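Local coordinates for LbaCas13a H328A (C2c2) (Lachnospiraceae bacterium NK4A179, PDB 5WLH), which acts as an RNA-guided, RNA-targeting CRISPR nuclease, here caught with a pre-crRNA bound, at residues A[1126-1131]-A[1272-1277]; A[1132-1137]-A[1178-1183]. One frame throughout, in Å; residues are numbered along the deposited sequence.

Contact 1: A[1126-1131]-A[1272-1277]; sequences IYLRER and RFFTYD. With nucleotides of chain B.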
loop_
_atom_site.group_PDB
_atom_site.type_symbol
_atom_site.label_atom_id
_atom_site.label_comp_id
_atom_site.label_asym_id
_atom_site.label_seq_id
_atom_site.Cartn_x
_atom_site.Cartn_y
_atom_site.Cartn_z
ATOM N N ILE A 1126 -4.610 7.233 -8.513
ATOM C CA ILE A 1126 -4.514 8.308 -9.507
ATOM C C ILE A 1126 -3.124 8.921 -9.480
ATOM O O ILE A 1126 -2.497 9.140 -10.524
ATOM C CB ILE A 1126 -5.585 9.384 -9.269
ATOM C CG1 ILE A 1126 -6.946 8.868 -9.723
ATOM C CG2 ILE A 1126 -5.180 10.694 -10.012
ATOM C CD1 ILE A 1126 -8.115 9.705 -9.232
ATOM N N TYR A 1127 -2.634 9.232 -8.280
ATOM C CA TYR A 1127 -1.347 9.913 -8.176
ATOM C C TYR A 1127 -0.187 8.962 -8.378
ATOM O O TYR A 1127 0.890 9.403 -8.793
ATOM C CB TYR A 1127 -1.287 10.680 -6.847
ATOM C CG TYR A 1127 -2.107 11.942 -7.019
ATOM C CD1 TYR A 1127 -1.552 13.072 -7.625
ATOM C CD2 TYR A 1127 -3.458 11.971 -6.684
ATOM C CE1 TYR A 1127 -2.309 14.212 -7.845
ATOM C CE2 TYR A 1127 -4.221 13.120 -6.887
ATOM C CZ TYR A 1127 -3.649 14.231 -7.467
ATOM O OH TYR A 1127 -4.412 15.361 -7.681
ATOM N N LEU A 1128 -0.401 7.661 -8.161
ATOM C CA LEU A 1128 0.559 6.672 -8.629
ATOM C C LEU A 1128 0.678 6.731 -10.145
ATOM O O LEU A 1128 1.781 6.824 -10.689
ATOM C CB LEU A 1128 0.132 5.270 -8.183
ATOM C CG LEU A 1128 1.205 4.180 -8.179
ATOM C CD1 LEU A 1128 2.284 4.515 -7.127
ATOM C CD2 LEU A 1128 0.548 2.814 -7.865
ATOM N N ARG A 1129 -0.460 6.673 -10.842
ATOM C CA ARG A 1129 -0.421 6.698 -12.304
ATOM C C ARG A 1129 0.143 8.011 -12.823
ATOM O O ARG A 1129 0.934 8.022 -13.777
ATOM C CB ARG A 1129 -1.818 6.463 -12.875
ATOM C CG ARG A 1129 -1.801 6.238 -14.406
ATOM C CD ARG A 1129 -3.208 6.001 -14.942
ATOM N NE ARG A 1129 -3.188 5.470 -16.300
ATOM C CZ ARG A 1129 -3.056 6.206 -17.398
ATOM N NH1 ARG A 1129 -2.898 7.519 -17.315
ATOM N NH2 ARG A 1129 -3.055 5.616 -18.590
ATOM N N GLU A 1130 -0.233 9.130 -12.196
ATOM C CA GLU A 1130 0.212 10.411 -12.729
ATOM C C GLU A 1130 1.712 10.540 -12.604
ATOM O O GLU A 1130 2.381 11.045 -13.517
ATOM C CB GLU A 1130 -0.475 11.575 -12.022
ATOM C CG GLU A 1130 -0.170 12.893 -12.736
ATOM C CD GLU A 1130 -0.991 14.033 -12.207
ATOM O OE1 GLU A 1130 -0.604 14.602 -11.170
ATOM O OE2 GLU A 1130 -2.009 14.358 -12.843
ATOM N N ARG A 1131 2.258 10.087 -11.474
ATOM C CA ARG A 1131 3.706 10.046 -11.326
ATOM C C ARG A 1131 4.330 9.208 -12.434
ATOM O O ARG A 1131 5.341 9.589 -13.029
ATOM C CB ARG A 1131 4.090 9.471 -9.959
ATOM C CG ARG A 1131 5.596 9.276 -9.773
ATOM C CD ARG A 1131 5.884 8.321 -8.650
ATOM N NE ARG A 1131 5.575 6.943 -9.074
ATOM C CZ ARG A 1131 5.612 5.884 -8.266
ATOM N NH1 ARG A 1131 5.969 6.030 -6.992
ATOM N NH2 ARG A 1131 5.329 4.672 -8.748
ATOM N N ARG A 1272 -8.222 -1.197 -16.854
ATOM C CA ARG A 1272 -7.431 -0.361 -17.752
ATOM C C ARG A 1272 -6.729 0.842 -17.136
ATOM O O ARG A 1272 -6.153 1.625 -17.898
ATOM C CB ARG A 1272 -8.309 0.151 -18.913
ATOM C CG ARG A 1272 -9.529 0.965 -18.498
ATOM C CD ARG A 1272 -10.227 1.462 -19.774
ATOM N NE ARG A 1272 -11.523 2.086 -19.544
ATOM C CZ ARG A 1272 -12.316 2.478 -20.540
ATOM N NH1 ARG A 1272 -11.919 2.289 -21.796
ATOM N NH2 ARG A 1272 -13.481 3.054 -20.288
ATOM N N PHE A 1273 -6.736 1.043 -15.814
ATOM C CA PHE A 1273 -6.014 2.203 -15.307
ATOM C C PHE A 1273 -4.521 1.922 -15.190
ATOM O O PHE A 1273 -3.698 2.834 -15.328
ATOM C CB PHE A 1273 -6.602 2.618 -13.957
ATOM C CG PHE A 1273 -6.290 4.028 -13.550
ATOM C CD1 PHE A 1273 -6.825 5.108 -14.241
ATOM C CD2 PHE A 1273 -5.466 4.273 -12.451
ATOM C CE1 PHE A 1273 -6.542 6.402 -13.854
ATOM C CE2 PHE A 1273 -5.189 5.578 -12.055
ATOM C CZ PHE A 1273 -5.733 6.636 -12.747
ATOM N N PHE A 1274 -4.147 0.662 -14.964
ATOM C CA PHE A 1274 -2.762 0.276 -14.757
ATOM C C PHE A 1274 -2.257 -0.593 -15.900
ATOM O O PHE A 1274 -1.539 -1.571 -15.702
ATOM C CB PHE A 1274 -2.616 -0.425 -13.407
ATOM C CG PHE A 1274 -2.649 0.527 -12.266
ATOM C CD1 PHE A 1274 -1.651 1.495 -12.141
ATOM C CD2 PHE A 1274 -3.676 0.497 -11.339
ATOM C CE1 PHE A 1274 -1.672 2.405 -11.086
ATOM C CE2 PHE A 1274 -3.703 1.404 -10.273
ATOM C CZ PHE A 1274 -2.703 2.350 -10.146
ATOM N N THR A 1275 -2.588 -0.191 -17.130
ATOM C CA THR A 1275 -1.999 -0.837 -18.288
ATOM C C THR A 1275 -0.487 -0.715 -18.305
ATOM O O THR A 1275 0.189 -1.528 -18.940
ATOM C CB THR A 1275 -2.569 -0.201 -19.563
ATOM O OG1 THR A 1275 -2.366 1.220 -19.492
ATOM C CG2 THR A 1275 -4.055 -0.480 -19.654
ATOM N N TYR A 1276 0.071 0.278 -17.610
ATOM C CA TYR A 1276 1.492 0.537 -17.759
ATOM C C TYR A 1276 2.380 -0.329 -16.866
ATOM O O TYR A 1276 3.594 -0.373 -17.097
ATOM C CB TYR A 1276 1.747 2.005 -17.491
ATOM C CG TYR A 1276 1.623 2.414 -16.047
ATOM C CD1 TYR A 1276 2.715 2.307 -15.193
ATOM C CD2 TYR A 1276 0.433 2.946 -15.545
ATOM C CE1 TYR A 1276 2.637 2.696 -13.866
ATOM C CE2 TYR A 1276 0.350 3.360 -14.196
ATOM C CZ TYR A 1276 1.465 3.224 -13.380
ATOM O OH TYR A 1276 1.458 3.623 -12.061
ATOM N N ASP A 1277 1.822 -1.049 -15.888
ATOM C CA ASP A 1277 2.675 -1.843 -15.006
ATOM C C ASP A 1277 1.832 -2.921 -14.341
ATOM O O ASP A 1277 0.998 -2.615 -13.484
ATOM C CB ASP A 1277 3.367 -0.969 -13.958
ATOM C CG ASP A 1277 4.435 -1.736 -13.181
ATOM O OD1 ASP A 1277 4.392 -2.994 -13.172
ATOM O OD2 ASP A 1277 5.335 -1.094 -12.591
ATOM P P A B 28 6.318 2.555 -5.383
ATOM O OP1 A B 28 6.464 3.221 -6.694
ATOM O OP2 A B 28 6.841 3.173 -4.148
ATOM O "O5'" A B 28 4.763 2.345 -5.165
ATOM C "C5'" A B 28 4.302 1.592 -4.068
ATOM C "C4'" A B 28 3.428 0.463 -4.534
ATOM O "O4'" A B 28 4.226 -0.610 -5.106
ATOM C "C3'" A B 28 2.638 -0.230 -3.447
ATOM O "O3'" A B 28 1.512 0.504 -3.035
ATOM C "C2'" A B 28 2.284 -1.536 -4.119
ATOM O "O2'" A B 28 1.284 -1.292 -5.093
ATOM C "C1'" A B 28 3.599 -1.843 -4.848
ATOM N N9 A B 28 4.486 -2.652 -4.000
ATOM C C8 A B 28 5.580 -2.259 -3.270
ATOM N N7 A B 28 6.127 -3.261 -2.587
ATOM C C5 A B 28 5.336 -4.359 -2.912
ATOM C C6 A B 28 5.395 -5.716 -2.542
ATOM N N6 A B 28 6.336 -6.233 -1.727
ATOM N N1 A B 28 4.449 -6.540 -3.030
ATOM C C2 A B 28 3.526 -6.030 -3.860
ATOM N N3 A B 28 3.372 -4.785 -4.295
ATOM C C4 A B 28 4.325 -3.986 -3.772
HETATM O O HOH W 1 -4.324 2.955 -19.011
#

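Contact 2: A[1132-1137]-A[1178-1183]; sequences DLMNFQ and AMYING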
loop_
_atom_site.group_PDB
_atom_site.type_symbol
_atom_site.label_atom_id
_atom_site.label_comp_id
_atom_site.label_asym_id
_atom_site.label_seq_id
_atom_site.Cartn_x
_atom_site.Cartn_y
_atom_site.Cartn_z
ATOM N N ASP A 1132 3.760 8.036 -12.702
ATOM C CA ASP A 1132 4.420 7.146 -13.639
ATOM C C ASP A 1132 4.190 7.548 -15.088
ATOM O O ASP A 1132 5.034 7.249 -15.932
ATOM C CB ASP A 1132 3.980 5.713 -13.367
ATOM C CG ASP A 1132 4.581 5.192 -12.077
ATOM O OD1 ASP A 1132 5.675 5.683 -11.714
ATOM O OD2 ASP A 1132 3.964 4.343 -11.437
ATOM N N LEU A 1133 3.091 8.241 -15.378
ATOM C CA LEU A 1133 2.921 8.849 -16.698
ATOM C C LEU A 1133 4.016 9.879 -16.940
ATOM O O LEU A 1133 4.689 9.848 -17.967
ATOM C CB LEU A 1133 1.533 9.491 -16.815
ATOM C CG LEU A 1133 1.253 10.257 -18.112
ATOM C CD1 LEU A 1133 1.542 9.366 -19.316
ATOM C CD2 LEU A 1133 -0.197 10.728 -18.116
ATOM N N MET A 1134 4.245 10.765 -15.967
ATOM C CA MET A 1134 5.335 11.723 -16.107
ATOM C C MET A 1134 6.670 11.021 -16.263
ATOM O O MET A 1134 7.503 11.422 -17.087
ATOM C CB MET A 1134 5.385 12.661 -14.905
ATOM C CG MET A 1134 6.632 13.521 -14.954
ATOM S SD MET A 1134 6.765 14.441 -13.434
ATOM C CE MET A 1134 7.452 13.186 -12.340
ATOM N N ASN A 1135 6.912 9.979 -15.452
ATOM C CA ASN A 1135 8.172 9.253 -15.552
ATOM C C ASN A 1135 8.309 8.573 -16.913
ATOM O O ASN A 1135 9.405 8.528 -17.477
ATOM C CB ASN A 1135 8.271 8.205 -14.446
ATOM C CG ASN A 1135 8.675 8.795 -13.111
ATOM O OD1 ASN A 1135 9.032 9.956 -13.012
ATOM N ND2 ASN A 1135 8.580 7.990 -12.069
ATOM N N PHE A 1136 7.219 7.974 -17.411
ATOM C CA PHE A 1136 7.268 7.369 -18.733
ATOM C C PHE A 1136 7.665 8.406 -19.767
ATOM O O PHE A 1136 8.578 8.181 -20.573
ATOM C CB PHE A 1136 5.915 6.775 -19.134
ATOM C CG PHE A 1136 5.944 6.175 -20.506
ATOM C CD1 PHE A 1136 5.751 6.970 -21.647
ATOM C CD2 PHE A 1136 6.237 4.831 -20.672
ATOM C CE1 PHE A 1136 5.839 6.413 -22.909
ATOM C CE2 PHE A 1136 6.300 4.262 -21.942
ATOM C CZ PHE A 1136 6.096 5.050 -23.058
ATOM N N GLN A 1137 6.962 9.539 -19.765
ATOM C CA GLN A 1137 7.258 10.597 -20.730
ATOM C C GLN A 1137 8.684 11.098 -20.573
ATOM O O GLN A 1137 9.399 11.264 -21.561
ATOM C CB GLN A 1137 6.272 11.743 -20.576
ATOM C CG GLN A 1137 4.857 11.357 -20.983
ATOM C CD GLN A 1137 3.861 12.444 -20.693
ATOM O OE1 GLN A 1137 3.847 13.023 -19.602
ATOM N NE2 GLN A 1137 3.013 12.729 -21.666
ATOM N N ALA A 1178 6.904 20.515 -16.183
ATOM C CA ALA A 1178 6.042 21.644 -15.877
ATOM C C ALA A 1178 4.577 21.246 -15.918
ATOM O O ALA A 1178 3.756 21.861 -15.240
ATOM C CB ALA A 1178 6.315 22.808 -16.831
ATOM N N MET A 1179 4.213 20.243 -16.726
ATOM C CA MET A 1179 2.813 19.841 -16.747
ATOM C C MET A 1179 2.349 19.332 -15.395
ATOM O O MET A 1179 1.156 19.377 -15.098
ATOM C CB MET A 1179 2.578 18.752 -17.793
ATOM C CG MET A 1179 2.720 19.230 -19.209
ATOM S SD MET A 1179 2.100 17.957 -20.350
ATOM C CE MET A 1179 3.508 16.873 -20.436
ATOM N N TYR A 1180 3.264 18.811 -14.582
ATOM C CA TYR A 1180 2.888 18.098 -13.374
ATOM C C TYR A 1180 3.248 18.816 -12.086
ATOM O O TYR A 1180 2.957 18.289 -11.003
ATOM C CB TYR A 1180 3.552 16.719 -13.370
ATOM C CG TYR A 1180 3.142 15.905 -14.573
ATOM C CD1 TYR A 1180 1.917 15.261 -14.601
ATOM C CD2 TYR A 1180 3.973 15.792 -15.675
ATOM C CE1 TYR A 1180 1.528 14.508 -15.703
ATOM C CE2 TYR A 1180 3.593 15.045 -16.794
ATOM C CZ TYR A 1180 2.369 14.406 -16.793
ATOM O OH TYR A 1180 1.981 13.678 -17.894
ATOM N N ILE A 1181 3.902 19.967 -12.156
ATOM C CA ILE A 1181 4.393 20.651 -10.959
ATOM C C ILE A 1181 3.692 21.996 -10.849
ATOM O O ILE A 1181 3.857 22.868 -11.715
ATOM C CB ILE A 1181 5.913 20.817 -10.971
ATOM C CG1 ILE A 1181 6.592 19.454 -10.902
ATOM C CG2 ILE A 1181 6.375 21.678 -9.782
ATOM C CD1 ILE A 1181 8.071 19.516 -11.283
ATOM N N ASN A 1182 2.883 22.141 -9.804
ATOM C CA ASN A 1182 2.210 23.396 -9.503
ATOM C C ASN A 1182 3.256 24.453 -9.219
ATOM O O ASN A 1182 4.071 24.287 -8.310
ATOM C CB ASN A 1182 1.298 23.205 -8.289
ATOM C CG ASN A 1182 0.230 24.274 -8.158
ATOM O OD1 ASN A 1182 0.324 25.360 -8.747
ATOM N ND2 ASN A 1182 -0.804 23.966 -7.381
ATOM N N GLY A 1183 3.248 25.529 -10.006
ATOM C CA GLY A 1183 4.199 26.604 -9.829
ATOM C C GLY A 1183 5.320 26.631 -10.845
ATOM O O GLY A 1183 6.112 27.573 -10.840
#

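Contact 1: A[1126-1131]-A[1272-1277]
Ile1126 meets Phe1273 at the edge of the ring. Ile1126 CG1 lies 3.9 Å from Phe1273 CZ, and its CA also faces the ring edge. Two residues on, Leu1128 points toward 1272-1277. Leu1128 CD2 touches Phe1274 CE1 at 3.9 Å, the two side chains crossing at about a right angle. Its other branch, CD1, lies against the sugar-phosphate of A28 of chain B.

Arg1129 carries the contact. With CG anti to the backbone N (chi1 -170°), its chain runs extended from CG to NE. Arg1129 CD then sits over the centre of the Phe1273 ring, 3.4 Å from the centroid, a CH-pi contact. On the way, Arg1129 CG packs 3.6 Å from Tyr1276 CE2. Arg1129 NE donates to Phe1273 O at 2.9 Å, in the guanidinium plane and in the carbonyl plane, with a bent N-H...O angle of 140°. NH2 is held by a salt bridge to Glu1234 and by a water that also binds Thr1275 OG1. The Tyr1276 hydroxyl is probably bonded to Asp1132.

Arg1131 turns to the RNA. NH1 and NH2 both donate to OP1 of A28 of chain B, and NH1 also pairs with Glu496.

The chemistry implies a division of labour on one helix. Buried Arg1129 spends its polar end within the protein, on Phe1273 O and Glu1234, while Arg1131 binds the RNA phosphate.

Contact 2: A[1132-1137]-A[1178-1183]
Tyr1180 reaches from segment 1178-1183 to Leu1133, Met1134 and Gln1137 of helix 1106-1145. Tyr1180 CB lies 3.9 Å from Met1134 SD. At Tyr1180 CG the ring begins, and Met1134 CB is 4.0 Å away from this atom. Tyr1180 CD2 and CE2 come closer, each 3.5 Å from Met1134 CB, which lies over one face near the rim as a CH-pi contact. Met1134 runs past the ring in the opposite direction. Its CG anti to the backbone N (chi1 172°) and an extended chi2 carry SD obliquely beside the ring in a Met-aromatic contact. The bend at chi3 turns only the terminal methyl. The preceding residue, Met1179, puts its CB over the opposite face, toward the rim.

At the tip, Tyr1180 OH donates to Gln1137 OE1 at 2.6 Å. The donor stands 31° out of the amide carbonyl plane. Leu1133 CG packs 3.5 Å from Tyr1180 OH. The other end of the amide is held as well, since NE2 bonds to Tyr1226 O.

Beyond the ring, Tyr1180 O accepts from Asn604 and Asn1182 bonds to Arg603 O. Arg603 and Asn604 open an R-N-x3-H sequence, the HEPN signature of Cas13 nucleases. The arrangement is thus helix packing next to a probable HEPN nuclease site.

Both contacts are buried and share helix 1106-1145, on consecutive segments, 1126-1131 and 1132-1137. They touch each other through the bond of Tyr1276 to Asp1132 and through Glu1130 CG, which packs on Tyr1180 CD1. Contact 1 is nearer the centre of the chain and richer in charge, and its first segment also carries Arg1131, which binds the RNA phosphate. Contact 2 is smaller, with one neutral hydrogen bond amid aromatic and methionine packing. Glu1130 also joins the two settings, hydrogen-bonded to Asn604 and salt-bridged to Arg1246. Arg1246 begins a second R-N-x3-H sequence, so this helix probably lies beside paired HEPN motifs.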